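Local coordinates for protein acyl-coenzyme A oxidase 3 (Yarrowia lipolytica, PDB 5YS9) that oxidises acyl-CoA substrates of various chain lengths to 2-trans-enoyl-CoA with an FAD cofactor, passing electrons to oxygen to form hydrogen peroxide in peroxisomal fatty acid beta-oxidation, at residues Gly131-Ser136 and Glu140-Trp145; Gly225-Val230 and Val289-Leu294; Thr211-Arg216 and Ile264-Val269. All coordinates share one frame; numbering follows the deposited sequence.

Interaction 1: residues Gly131-Ser136 and Glu140-Trp145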
ATOM      1  N   GLY A 131       3.598 -15.857 -27.441  1.00 39.70           N
ATOM      2  CA  GLY A 131       5.011 -15.901 -27.109  1.00 39.54           C
ATOM      3  C   GLY A 131       5.568 -17.281 -26.999  1.00 37.61           C
ATOM      4  O   GLY A 131       6.677 -17.515 -27.428  1.00 40.49           O
ATOM      5  N   ALA A 132       4.810 -18.187 -26.396  1.00 41.23           N
ATOM      6  CA  ALA A 132       5.245 -19.577 -26.213  1.00 41.17           C
ATOM      7  C   ALA A 132       5.286 -20.345 -27.520  1.00 38.88           C
ATOM      8  O   ALA A 132       6.260 -20.997 -27.779  1.00 42.24           O
ATOM      9  CB  ALA A 132       4.337 -20.288 -25.244  1.00 42.78           C
ATOM     10  N   ILE A 133       4.230 -20.289 -28.324  1.00 39.95           N
ATOM     11  CA  ILE A 133       4.211 -21.027 -29.605  1.00 46.11           C
ATOM     12  C   ILE A 133       5.235 -20.483 -30.631  1.00 47.27           C
ATOM     13  O   ILE A 133       5.796 -21.248 -31.402  1.00 47.61           O
ATOM     14  CB  ILE A 133       2.786 -21.158 -30.238  1.00 47.05           C
ATOM     15  CG1 ILE A 133       2.105 -19.803 -30.435  1.00 50.63           C
ATOM     16  CG2 ILE A 133       1.879 -22.049 -29.384  1.00 47.54           C
ATOM     17  CD1 ILE A 133       0.999 -19.818 -31.492  1.00 52.84           C
ATOM     18  N   ARG A 134       5.470 -19.170 -30.614  1.00 52.96           N
ATOM     19  CA  ARG A 134       6.478 -18.509 -31.446  1.00 52.23           C
ATOM     20  C   ARG A 134       7.891 -18.738 -30.889  1.00 50.04           C
ATOM     21  O   ARG A 134       8.777 -19.103 -31.620  1.00 51.09           O
ATOM     22  CB  ARG A 134       6.169 -17.027 -31.567  1.00 54.59           C
ATOM     23  CG  ARG A 134       6.908 -16.265 -32.678  1.00 64.19           C
ATOM     24  CD  ARG A 134       6.141 -14.997 -33.091  1.00 70.64           C
ATOM     25  NE  ARG A 134       5.647 -14.225 -31.921  1.00 81.76           N
ATOM     26  CZ  ARG A 134       4.505 -13.513 -31.843  1.00 77.27           C
ATOM     27  NH1 ARG A 134       3.650 -13.429 -32.870  1.00 78.13           N
ATOM     28  NH2 ARG A 134       4.213 -12.870 -30.710  1.00 67.43           N
ATOM     29  N   GLY A 135       8.076 -18.542 -29.595  1.00 46.30           N
ATOM     30  CA  GLY A 135       9.349 -18.767 -28.954  1.00 47.16           C
ATOM     31  C   GLY A 135       9.795 -20.221 -28.854  1.00 50.71           C
ATOM     32  O   GLY A 135      10.996 -20.495 -28.916  1.00 52.41           O
ATOM     33  N   SER A 136       8.862 -21.158 -28.684  1.00 49.99           N
ATOM     34  CA  SER A 136       9.224 -22.569 -28.399  1.00 48.05           C
ATOM     35  C   SER A 136       8.752 -23.635 -29.399  1.00 43.52           C
ATOM     36  O   SER A 136       9.074 -24.812 -29.262  1.00 47.58           O
ATOM     37  CB  SER A 136       8.815 -22.953 -26.971  1.00 51.19           C
ATOM     38  OG  SER A 136       9.526 -22.174 -26.025  1.00 49.20           O
ATOM     39  N   GLU A 140       6.853 -24.973 -38.284  1.00 44.74           N
ATOM     40  CA  GLU A 140       5.699 -25.693 -38.813  1.00 48.44           C
ATOM     41  C   GLU A 140       4.580 -25.740 -37.760  1.00 51.23           C
ATOM     42  O   GLU A 140       3.404 -25.658 -38.117  1.00 51.28           O
ATOM     43  CB  GLU A 140       6.041 -27.121 -39.254  1.00 52.61           C
ATOM     44  CG  GLU A 140       7.183 -27.210 -40.241  1.00 59.68           C
ATOM     45  CD  GLU A 140       8.544 -27.096 -39.563  1.00 71.11           C
ATOM     46  OE1 GLU A 140       8.731 -27.699 -38.445  1.00 68.35           O
ATOM     47  OE2 GLU A 140       9.400 -26.373 -40.146  1.00 72.58           O
ATOM     48  N   GLN A 141       4.970 -25.871 -36.483  1.00 48.35           N
ATOM     49  CA  GLN A 141       4.041 -25.839 -35.349  1.00 45.75           C
ATOM     50  C   GLN A 141       3.380 -24.473 -35.202  1.00 44.97           C
ATOM     51  O   GLN A 141       2.160 -24.399 -35.144  1.00 43.01           O
ATOM     52  CB  GLN A 141       4.748 -26.244 -34.047  1.00 44.35           C
ATOM     53  CG  GLN A 141       5.081 -27.727 -34.043  1.00 40.28           C
ATOM     54  CD  GLN A 141       5.840 -28.149 -32.826  1.00 39.84           C
ATOM     55  OE1 GLN A 141       6.740 -27.424 -32.341  1.00 35.56           O
ATOM     56  NE2 GLN A 141       5.482 -29.337 -32.302  1.00 34.48           N
ATOM     57  N   TYR A 142       4.182 -23.408 -35.156  1.00 45.41           N
ATOM     58  CA  TYR A 142       3.663 -22.023 -35.230  1.00 51.65           C
ATOM     59  C   TYR A 142       2.633 -21.862 -36.359  1.00 46.94           C
ATOM     60  O   TYR A 142       1.504 -21.466 -36.105  1.00 56.84           O
ATOM     61  CB  TYR A 142       4.819 -21.001 -35.421  1.00 54.22           C
ATOM     62  CG  TYR A 142       4.388 -19.548 -35.398  1.00 48.88           C
ATOM     63  CD1 TYR A 142       4.097 -18.942 -34.194  1.00 50.05           C
ATOM     64  CD2 TYR A 142       4.255 -18.793 -36.570  1.00 45.00           C
ATOM     65  CE1 TYR A 142       3.690 -17.624 -34.128  1.00 46.56           C
ATOM     66  CE2 TYR A 142       3.855 -17.459 -36.519  1.00 46.31           C
ATOM     67  CZ  TYR A 142       3.563 -16.887 -35.272  1.00 49.57           C
ATOM     68  OH  TYR A 142       3.154 -15.581 -35.089  1.00 46.40           O
ATOM     69  N   ASP A 143       3.009 -22.215 -37.583  1.00 47.14           N
ATOM     70  CA  ASP A 143       2.159 -21.987 -38.759  1.00 47.07           C
ATOM     71  C   ASP A 143       0.849 -22.735 -38.616  1.00 46.55           C
ATOM     72  O   ASP A 143      -0.204 -22.224 -39.036  1.00 48.46           O
ATOM     73  CB  ASP A 143       2.851 -22.418 -40.075  1.00 49.64           C
ATOM     74  CG  ASP A 143       4.041 -21.507 -40.492  1.00 52.05           C
ATOM     75  OD1 ASP A 143       4.221 -20.390 -39.941  1.00 45.65           O
ATOM     76  OD2 ASP A 143       4.809 -21.941 -41.395  1.00 57.67           O
ATOM     77  N   TYR A 144       0.913 -23.936 -38.025  1.00 43.98           N
ATOM     78  CA  TYR A 144      -0.296 -24.741 -37.791  1.00 45.48           C
ATOM     79  C   TYR A 144      -1.313 -24.048 -36.866  1.00 45.31           C
ATOM     80  O   TYR A 144      -2.487 -23.932 -37.202  1.00 42.34           O
ATOM     81  CB  TYR A 144       0.060 -26.090 -37.209  1.00 45.60           C
ATOM     82  CG  TYR A 144      -1.142 -26.947 -36.833  1.00 48.92           C
ATOM     83  CD1 TYR A 144      -1.835 -27.660 -37.811  1.00 44.80           C
ATOM     84  CD2 TYR A 144      -1.573 -27.060 -35.482  1.00 49.38           C
ATOM     85  CE1 TYR A 144      -2.915 -28.458 -37.485  1.00 47.44           C
ATOM     86  CE2 TYR A 144      -2.661 -27.868 -35.140  1.00 47.34           C
ATOM     87  CZ  TYR A 144      -3.315 -28.564 -36.144  1.00 47.49           C
ATOM     88  OH  TYR A 144      -4.347 -29.373 -35.865  1.00 43.81           O
ATOM     89  N   TRP A 145      -0.836 -23.583 -35.714  1.00 45.48           N
ATOM     90  CA  TRP A 145      -1.685 -22.885 -34.755  1.00 45.40           C
ATOM     91  C   TRP A 145      -2.241 -21.581 -35.348  1.00 47.12           C
ATOM     92  O   TRP A 145      -3.433 -21.282 -35.133  1.00 43.88           O
ATOM     93  CB  TRP A 145      -0.974 -22.694 -33.397  1.00 43.00           C
ATOM     94  CG  TRP A 145      -0.631 -24.010 -32.755  1.00 39.65           C
ATOM     95  CD1 TRP A 145       0.608 -24.504 -32.554  1.00 39.66           C
ATOM     96  CD2 TRP A 145      -1.547 -25.019 -32.288  1.00 39.82           C
ATOM     97  NE1 TRP A 145       0.541 -25.746 -31.988  1.00 42.01           N
ATOM     98  CE2 TRP A 145      -0.773 -26.091 -31.811  1.00 38.78           C
ATOM     99  CE3 TRP A 145      -2.947 -25.123 -32.236  1.00 39.21           C
ATOM    100  CZ2 TRP A 145      -1.347 -27.254 -31.257  1.00 39.06           C
ATOM    101  CZ3 TRP A 145      -3.528 -26.298 -31.688  1.00 37.12           C
ATOM    102  CH2 TRP A 145      -2.734 -27.337 -31.227  1.00 37.10           C
TER

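Interaction 2: residues Gly225-Val230 and Val289-Leu294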
ATOM      1  N   GLY A 225      12.460 -32.800 -16.973  1.00 45.58           N
ATOM      2  CA  GLY A 225      12.143 -31.417 -16.599  1.00 40.32           C
ATOM      3  C   GLY A 225      10.929 -30.851 -17.334  1.00 41.70           C
ATOM      4  O   GLY A 225      10.298 -31.523 -18.180  1.00 42.29           O
ATOM      5  N   VAL A 226      10.628 -29.593 -17.020  1.00 40.37           N
ATOM      6  CA  VAL A 226       9.407 -28.935 -17.413  1.00 41.85           C
ATOM      7  C   VAL A 226       9.497 -28.421 -18.851  1.00 41.21           C
ATOM      8  O   VAL A 226      10.444 -27.731 -19.186  1.00 40.68           O
ATOM      9  CB  VAL A 226       9.106 -27.772 -16.430  1.00 47.35           C
ATOM     10  CG1 VAL A 226       7.932 -26.913 -16.903  1.00 50.73           C
ATOM     11  CG2 VAL A 226       8.870 -28.315 -15.017  1.00 45.76           C
ATOM     12  N   LYS A 227       8.529 -28.779 -19.698  1.00 40.10           N
ATOM     13  CA  LYS A 227       8.448 -28.260 -21.070  1.00 39.29           C
ATOM     14  C   LYS A 227       7.043 -27.795 -21.285  1.00 37.54           C
ATOM     15  O   LYS A 227       6.224 -27.857 -20.383  1.00 38.43           O
ATOM     16  CB  LYS A 227       8.762 -29.357 -22.112  1.00 46.10           C
ATOM     17  CG  LYS A 227       9.981 -30.229 -21.836  1.00 47.66           C
ATOM     18  CD  LYS A 227      11.269 -29.427 -21.811  1.00 47.30           C
ATOM     19  CE  LYS A 227      12.350 -30.249 -21.135  1.00 48.31           C
ATOM     20  NZ  LYS A 227      13.620 -29.498 -21.003  1.00 52.14           N
ATOM     21  N   ILE A 228       6.747 -27.433 -22.520  1.00 39.68           N
ATOM     22  CA  ILE A 228       5.556 -26.706 -22.874  1.00 41.72           C
ATOM     23  C   ILE A 228       4.795 -27.510 -23.913  1.00 42.59           C
ATOM     24  O   ILE A 228       5.375 -27.879 -24.949  1.00 43.09           O
ATOM     25  CB  ILE A 228       5.893 -25.299 -23.456  1.00 39.52           C
ATOM     26  CG1 ILE A 228       6.945 -24.585 -22.616  1.00 44.23           C
ATOM     27  CG2 ILE A 228       4.647 -24.449 -23.499  1.00 42.20           C
ATOM     28  CD1 ILE A 228       7.297 -23.172 -23.088  1.00 46.19           C
ATOM     29  N   PHE A 229       3.491 -27.718 -23.650  1.00 42.11           N
ATOM     30  CA  PHE A 229       2.588 -28.523 -24.521  1.00 40.06           C
ATOM     31  C   PHE A 229       1.308 -27.729 -24.799  1.00 44.58           C
ATOM     32  O   PHE A 229       0.746 -27.088 -23.879  1.00 45.37           O
ATOM     33  CB  PHE A 229       2.214 -29.876 -23.844  1.00 38.04           C
ATOM     34  CG  PHE A 229       3.406 -30.667 -23.378  1.00 38.56           C
ATOM     35  CD1 PHE A 229       4.063 -30.331 -22.195  1.00 38.28           C
ATOM     36  CD2 PHE A 229       3.898 -31.740 -24.130  1.00 41.27           C
ATOM     37  CE1 PHE A 229       5.186 -31.028 -21.769  1.00 37.90           C
ATOM     38  CE2 PHE A 229       5.018 -32.462 -23.699  1.00 40.44           C
ATOM     39  CZ  PHE A 229       5.664 -32.098 -22.521  1.00 39.12           C
ATOM     40  N   VAL A 230       0.816 -27.782 -26.040  1.00 45.61           N
ATOM     41  CA  VAL A 230      -0.461 -27.140 -26.359  1.00 42.02           C
ATOM     42  C   VAL A 230      -1.547 -28.141 -26.022  1.00 41.23           C
ATOM     43  O   VAL A 230      -1.544 -29.256 -26.538  1.00 40.20           O
ATOM     44  CB  VAL A 230      -0.608 -26.692 -27.841  1.00 41.55           C
ATOM     45  CG1 VAL A 230      -1.863 -25.848 -27.998  1.00 38.55           C
ATOM     46  CG2 VAL A 230       0.586 -25.877 -28.285  1.00 42.36           C
ATOM     47  N   VAL A 289      14.778 -38.418 -26.891  1.00 53.66           N
ATOM     48  CA  VAL A 289      14.761 -37.024 -26.462  1.00 51.82           C
ATOM     49  C   VAL A 289      16.125 -36.394 -26.755  1.00 52.55           C
ATOM     50  O   VAL A 289      17.145 -36.988 -26.399  1.00 47.62           O
ATOM     51  CB  VAL A 289      14.488 -36.931 -24.940  1.00 54.09           C
ATOM     52  CG1 VAL A 289      14.484 -35.488 -24.441  1.00 52.46           C
ATOM     53  CG2 VAL A 289      13.195 -37.655 -24.572  1.00 56.31           C
ATOM     54  N   SER A 290      16.109 -35.207 -27.386  1.00 51.76           N
ATOM     55  CA  SER A 290      17.282 -34.398 -27.721  1.00 53.92           C
ATOM     56  C   SER A 290      17.050 -32.946 -27.305  1.00 55.53           C
ATOM     57  O   SER A 290      15.933 -32.464 -27.350  1.00 65.97           O
ATOM     58  CB  SER A 290      17.551 -34.442 -29.227  1.00 54.86           C
ATOM     59  OG  SER A 290      16.378 -34.801 -29.946  1.00 65.17           O
ATOM     60  N   GLN A 291      18.116 -32.265 -26.904  1.00 60.04           N
ATOM     61  CA  GLN A 291      18.098 -30.857 -26.484  1.00 57.51           C
ATOM     62  C   GLN A 291      19.344 -30.149 -27.059  1.00 57.83           C
ATOM     63  O   GLN A 291      20.306 -29.950 -26.320  1.00 54.31           O
ATOM     64  CB  GLN A 291      18.023 -30.746 -24.943  1.00 54.32           C
ATOM     65  CG  GLN A 291      16.708 -31.359 -24.409  1.00 64.81           C
ATOM     66  CD  GLN A 291      16.397 -31.187 -22.912  1.00 61.65           C
ATOM     67  OE1 GLN A 291      16.082 -32.180 -22.215  1.00 57.90           O
ATOM     68  NE2 GLN A 291      16.415 -29.937 -22.432  1.00 49.98           N
ATOM     69  N   PRO A 292      19.326 -29.776 -28.383  1.00 60.39           N
ATOM     70  CA  PRO A 292      20.527 -29.228 -29.083  1.00 65.73           C
ATOM     71  C   PRO A 292      21.139 -27.986 -28.415  1.00 72.23           C
ATOM     72  O   PRO A 292      20.497 -27.378 -27.567  1.00 72.30           O
ATOM     73  CB  PRO A 292      20.011 -28.889 -30.510  1.00 62.00           C
ATOM     74  CG  PRO A 292      18.742 -29.661 -30.694  1.00 62.08           C
ATOM     75  CD  PRO A 292      18.177 -29.927 -29.311  1.00 61.80           C
ATOM     76  N   PRO A 293      22.350 -27.624 -28.808  1.00 83.37           N
ATOM     77  CA  PRO A 293      23.008 -26.431 -28.272  1.00 86.78           C
ATOM     78  C   PRO A 293      22.274 -25.132 -28.611  1.00 92.03           C
ATOM     79  O   PRO A 293      22.119 -24.297 -27.726  1.00 85.43           O
ATOM     80  CB  PRO A 293      24.383 -26.463 -28.942  1.00 81.32           C
ATOM     81  CG  PRO A 293      24.210 -27.329 -30.128  1.00 83.17           C
ATOM     82  CD  PRO A 293      23.221 -28.365 -29.722  1.00 81.07           C
ATOM     83  N   LEU A 294      21.810 -24.972 -29.847  1.00 98.36           N
ATOM     84  CA  LEU A 294      20.915 -23.862 -30.179  1.00110.27           C
ATOM     85  C   LEU A 294      21.373 -22.474 -29.718  1.00113.83           C
ATOM     86  O   LEU A 294      20.750 -21.864 -28.862  1.00108.20           O
ATOM     87  CB  LEU A 294      19.485 -24.155 -29.737  1.00111.55           C
ATOM     88  CG  LEU A 294      18.692 -24.930 -30.786  1.00109.24           C
ATOM     89  CD1 LEU A 294      17.684 -25.848 -30.121  1.00107.11           C
ATOM     90  CD2 LEU A 294      18.005 -23.973 -31.744  1.00105.45           C
TER

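Interaction 3: residues Thr211-Arg216 and Ile264-Val269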
ATOM      1  N   THR A 211      -4.458 -23.830 -24.214  1.00 30.19           N
ATOM      2  CA  THR A 211      -3.437 -23.393 -23.276  1.00 31.90           C
ATOM      3  C   THR A 211      -2.065 -23.903 -23.660  1.00 33.03           C
ATOM      4  O   THR A 211      -1.923 -24.875 -24.375  1.00 29.56           O
ATOM      5  CB  THR A 211      -3.735 -23.829 -21.852  1.00 30.71           C
ATOM      6  OG1 THR A 211      -2.878 -23.140 -20.958  1.00 32.86           O
ATOM      7  CG2 THR A 211      -3.478 -25.292 -21.663  1.00 37.09           C
ATOM      8  N   ALA A 212      -1.062 -23.186 -23.180  1.00 37.39           N
ATOM      9  CA  ALA A 212       0.317 -23.613 -23.258  1.00 36.21           C
ATOM     10  C   ALA A 212       0.587 -24.199 -21.870  1.00 35.68           C
ATOM     11  O   ALA A 212       0.759 -23.458 -20.918  1.00 32.65           O
ATOM     12  CB  ALA A 212       1.203 -22.428 -23.539  1.00 35.04           C
ATOM     13  N   CYS A 213       0.543 -25.525 -21.756  1.00 35.94           N
ATOM     14  CA  CYS A 213       0.641 -26.197 -20.460  1.00 35.83           C
ATOM     15  C   CYS A 213       2.096 -26.576 -20.154  1.00 37.57           C
ATOM     16  O   CYS A 213       2.750 -27.277 -20.936  1.00 39.35           O
ATOM     17  CB  CYS A 213      -0.249 -27.438 -20.450  1.00 35.80           C
ATOM     18  SG  CYS A 213      -0.240 -28.374 -18.887  1.00 42.32           S
ATOM     19  N   PHE A 214       2.585 -26.108 -19.022  1.00 36.71           N
ATOM     20  CA  PHE A 214       3.907 -26.450 -18.523  1.00 40.65           C
ATOM     21  C   PHE A 214       3.802 -27.748 -17.697  1.00 43.11           C
ATOM     22  O   PHE A 214       3.081 -27.780 -16.704  1.00 36.94           O
ATOM     23  CB  PHE A 214       4.500 -25.289 -17.696  1.00 37.00           C
ATOM     24  CG  PHE A 214       4.929 -24.122 -18.537  1.00 36.66           C
ATOM     25  CD1 PHE A 214       3.981 -23.279 -19.132  1.00 34.97           C
ATOM     26  CD2 PHE A 214       6.282 -23.845 -18.755  1.00 39.17           C
ATOM     27  CE1 PHE A 214       4.370 -22.209 -19.940  1.00 35.29           C
ATOM     28  CE2 PHE A 214       6.681 -22.757 -19.565  1.00 36.98           C
ATOM     29  CZ  PHE A 214       5.721 -21.947 -20.159  1.00 36.99           C
ATOM     30  N   ALA A 215       4.495 -28.797 -18.136  1.00 45.79           N
ATOM     31  CA  ALA A 215       4.494 -30.100 -17.471  1.00 42.91           C
ATOM     32  C   ALA A 215       5.855 -30.797 -17.501  1.00 44.47           C
ATOM     33  O   ALA A 215       6.657 -30.558 -18.383  1.00 42.44           O
ATOM     34  CB  ALA A 215       3.442 -31.000 -18.082  1.00 42.77           C
ATOM     35  N   ARG A 216       6.097 -31.668 -16.530  1.00 43.09           N
ATOM     36  CA  ARG A 216       7.305 -32.465 -16.519  1.00 41.61           C
ATOM     37  C   ARG A 216       7.245 -33.477 -17.635  1.00 38.68           C
ATOM     38  O   ARG A 216       6.280 -34.195 -17.756  1.00 37.92           O
ATOM     39  CB  ARG A 216       7.437 -33.224 -15.209  1.00 46.15           C
ATOM     40  CG  ARG A 216       6.989 -32.484 -13.974  1.00 47.54           C
ATOM     41  CD  ARG A 216       7.758 -32.988 -12.772  1.00 46.72           C
ATOM     42  NE  ARG A 216       9.184 -32.861 -12.991  1.00 54.63           N
ATOM     43  CZ  ARG A 216       9.922 -31.863 -12.541  1.00 48.32           C
ATOM     44  NH1 ARG A 216      11.203 -31.829 -12.805  1.00 45.22           N
ATOM     45  NH2 ARG A 216       9.376 -30.901 -11.833  1.00 57.11           N
ATOM     46  N   ILE A 264      -7.103 -24.846 -13.445  1.00 29.91           N
ATOM     47  CA  ILE A 264      -7.282 -25.976 -14.345  1.00 31.61           C
ATOM     48  C   ILE A 264      -6.715 -27.271 -13.733  1.00 31.56           C
ATOM     49  O   ILE A 264      -5.616 -27.292 -13.198  1.00 35.08           O
ATOM     50  CB  ILE A 264      -6.585 -25.767 -15.715  1.00 34.91           C
ATOM     51  CG1 ILE A 264      -6.714 -24.303 -16.209  1.00 35.01           C
ATOM     52  CG2 ILE A 264      -7.146 -26.754 -16.750  1.00 34.38           C
ATOM     53  CD1 ILE A 264      -5.903 -24.019 -17.469  1.00 35.50           C
ATOM     54  N   GLN A 265      -7.475 -28.351 -13.863  1.00 31.45           N
ATOM     55  CA  GLN A 265      -7.002 -29.693 -13.652  1.00 30.41           C
ATOM     56  C   GLN A 265      -7.128 -30.496 -14.943  1.00 34.39           C
ATOM     57  O   GLN A 265      -8.140 -30.375 -15.652  1.00 36.10           O
ATOM     58  CB  GLN A 265      -7.826 -30.352 -12.590  1.00 31.13           C
ATOM     59  CG  GLN A 265      -7.887 -29.547 -11.290  1.00 30.81           C
ATOM     60  CD  GLN A 265      -8.611 -30.276 -10.234  1.00 27.47           C
ATOM     61  OE1 GLN A 265      -9.432 -31.088 -10.541  1.00 29.56           O
ATOM     62  NE2 GLN A 265      -8.284 -30.032  -8.991  1.00 32.00           N
ATOM     63  N   PHE A 266      -6.083 -31.301 -15.220  1.00 34.11           N
ATOM     64  CA  PHE A 266      -6.030 -32.274 -16.319  1.00 31.31           C
ATOM     65  C   PHE A 266      -6.036 -33.676 -15.750  1.00 29.53           C
ATOM     66  O   PHE A 266      -5.233 -33.991 -14.895  1.00 31.18           O
ATOM     67  CB  PHE A 266      -4.722 -32.131 -17.087  1.00 30.13           C
ATOM     68  CG  PHE A 266      -4.436 -30.747 -17.541  1.00 29.25           C
ATOM     69  CD1 PHE A 266      -3.764 -29.844 -16.695  1.00 30.48           C
ATOM     70  CD2 PHE A 266      -4.773 -30.345 -18.811  1.00 27.54           C
ATOM     71  CE1 PHE A 266      -3.499 -28.552 -17.108  1.00 29.30           C
ATOM     72  CE2 PHE A 266      -4.493 -29.043 -19.238  1.00 28.09           C
ATOM     73  CZ  PHE A 266      -3.882 -28.148 -18.377  1.00 28.06           C
ATOM     74  N   THR A 267      -6.905 -34.518 -16.240  1.00 31.27           N
ATOM     75  CA  THR A 267      -6.960 -35.908 -15.806  1.00 35.92           C
ATOM     76  C   THR A 267      -6.856 -36.775 -17.050  1.00 37.20           C
ATOM     77  O   THR A 267      -7.775 -36.806 -17.894  1.00 36.76           O
ATOM     78  CB  THR A 267      -8.257 -36.201 -15.036  1.00 40.28           C
ATOM     79  OG1 THR A 267      -8.443 -35.200 -14.015  1.00 41.47           O
ATOM     80  CG2 THR A 267      -8.209 -37.609 -14.406  1.00 40.21           C
ATOM     81  N   ASN A 268      -5.686 -37.378 -17.215  1.00 38.01           N
ATOM     82  CA  ASN A 268      -5.443 -38.314 -18.298  1.00 42.28           C
ATOM     83  C   ASN A 268      -5.824 -37.795 -19.665  1.00 38.50           C
ATOM     84  O   ASN A 268      -6.370 -38.509 -20.489  1.00 34.18           O
ATOM     85  CB  ASN A 268      -6.095 -39.652 -17.964  1.00 47.43           C
ATOM     86  CG  ASN A 268      -5.571 -40.193 -16.635  1.00 57.80           C
ATOM     87  OD1 ASN A 268      -4.344 -40.283 -16.429  1.00 61.91           O
ATOM     88  ND2 ASN A 268      -6.483 -40.481 -15.699  1.00 58.63           N
ATOM     89  N   VAL A 269      -5.477 -36.540 -19.900  1.00 36.46           N
ATOM     90  CA  VAL A 269      -5.816 -35.873 -21.146  1.00 39.19           C
ATOM     91  C   VAL A 269      -4.796 -36.294 -22.213  1.00 40.48           C
ATOM     92  O   VAL A 269      -3.581 -36.179 -22.027  1.00 39.58           O
ATOM     93  CB  VAL A 269      -5.818 -34.356 -20.941  1.00 38.41           C
ATOM     94  CG1 VAL A 269      -5.960 -33.605 -22.241  1.00 36.92           C
ATOM     95  CG2 VAL A 269      -6.931 -33.996 -19.987  1.00 42.50           C
TER

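Interaction 1: residues Gly131-Ser136 and Glu140-Trp145
In the antiparallel helical hairpin formed by helices 116-136 and 139-147, I133 and R134 pack against Y142 and W145 just beyond the connecting turn. The short segments run nearly antiparallel, at 151°, with axes 8.8 Å apart. Y142 makes the largest share of the contact. With its CG anti to the backbone N (chi1 -175°), its ring runs alongside R134, both side chains pointing the same way. The methylenes of R134 line the CD1-CE1 side of the ring, CB lying 3.6 Å from Y142 CE1, and the chain then bends at chi3 to bring R134 NH1 to Y142 OH at 3.1 Å. This hydrogen bond is far from straight (143°), and the hydroxyl sits somewhat out of the guanidinium plane. With an alanine in place of Y142, which takes away both the hydroxyl and the ring, the R134 guanidinium would probably be left free to turn and its methylenes without their packing partner. Toward the buried side the contact becomes apolar: I133 CD1 reaches W145 CB at 4.0 Å and approaches Y142 CD1 at 4.2 Å, while I133 O lies at the edge of the tyrosine ring. I133 also touches L277, and Q141 anchors the second helix through hydrogen bonds to M276 and M278. A polar, solvent-facing flank beside an apolar inner one is the pattern of an amphipathic helical hairpin, here within the N-terminal helical region of the acyl-CoA oxidase fold.

Interaction 2: residues Gly225-Val230 and Val289-Leu294
K227 and Q291 meet from opposite directions, and they are the one pair that joins residues 225-230 to residues 289-294. Their CA atoms, the nearest across the contact, are still 11.4 Å apart, so two long side chains do all the bridging, and just 65 Å² of surface is buried. The lysine leaves its strand with CG beside the backbone N and turns at chi2 (-62°) before its last bonds run out extended to the ammonium group. The glutamine reaches back with its chain extended beyond CG. K227 NZ is modelled 3.2 Å from Q291 NE2, but the amide is probably turned over, and with it turned back the pair may form a hydrogen bond. The tightly packed half of the contact belongs to the beta-sheet. Strand 222-232 forms a beta-hairpin with strand 210-219 in the acyl-CoA dehydrogenase middle domain, and K227 is held there by backbone hydrogen bonding with A215. Two residues on, F229 is buried, packing on L217 and M276 and meeting F187 edge-to-face, while V226 and I228 both rest on F214. The other half is looser. Residues 289-290 pair with strand 282-283 as a small antiparallel ribbon, after which the chain passes through P292 and P293 as a loop. V289 still leans on V219 and Y224, and Q291 touches Y224 and A281, yet Q291 itself is exposed to solvent and L294 is poorly ordered.

Interaction 3: residues Thr211-Arg216 and Ile264-Val269
C213 lays its sulfur against the ring of F266, with SG 3.7 Å from F266 CZ and equally close to CE1. The sulfur is 4.2 Å from the ring centroid and 33° off the ring normal, an oblique Cys sulfur-aromatic contact. Its position follows from SG standing anti to the backbone N of C213 (chi1 -179°), which carries it out from strand 210-219 toward the phenyl group. T211, two residues back on the same side of the strand, adds a looser contact: its CG2 lies near the ring plane at the edge, 4.4 Å from F266 CZ. Within the second strand, I264 CG2 sits 3.9 Å above one face of the F266 ring, offset toward the rim. No hydrogen bond links the two segments; the CA atoms of C213 and F266, the nearest across the contact, are 9.9 Å apart, so side chains alone span the gap. V231, I189 and K198 all touch both C213 and F266. Next to F266 in the chain, Q265 packs on F660 of the second subunit. Apolar side chains meeting between strands that are not neighbours in the sheet are characteristic of a beta-barrel interior, here that of the middle domain of the acyl-CoA dehydrogenase and oxidase family.

Strand pairing joins two of the three sites. Strands 210-219 and 222-232 are sheet neighbours, and probable hydrogen bonds, F229 O to C213 N at 2.6 Å and K227 N to A215 O at 2.9 Å, couple interaction 2 to interaction 3, whose centres are about 16 Å apart. Interaction 1 rests on the same sheet: W145 CZ2 packs 3.5 Å from V230 CB, and A132 CB lies 4.2 Å from A212 CB, bringing the helical hairpin against both strands. Its centre is about 14 Å from that of interaction 2 and 18 Å from that of interaction 3. At interaction 3 the T211 side chain lies about 8 Å from a bound FAD.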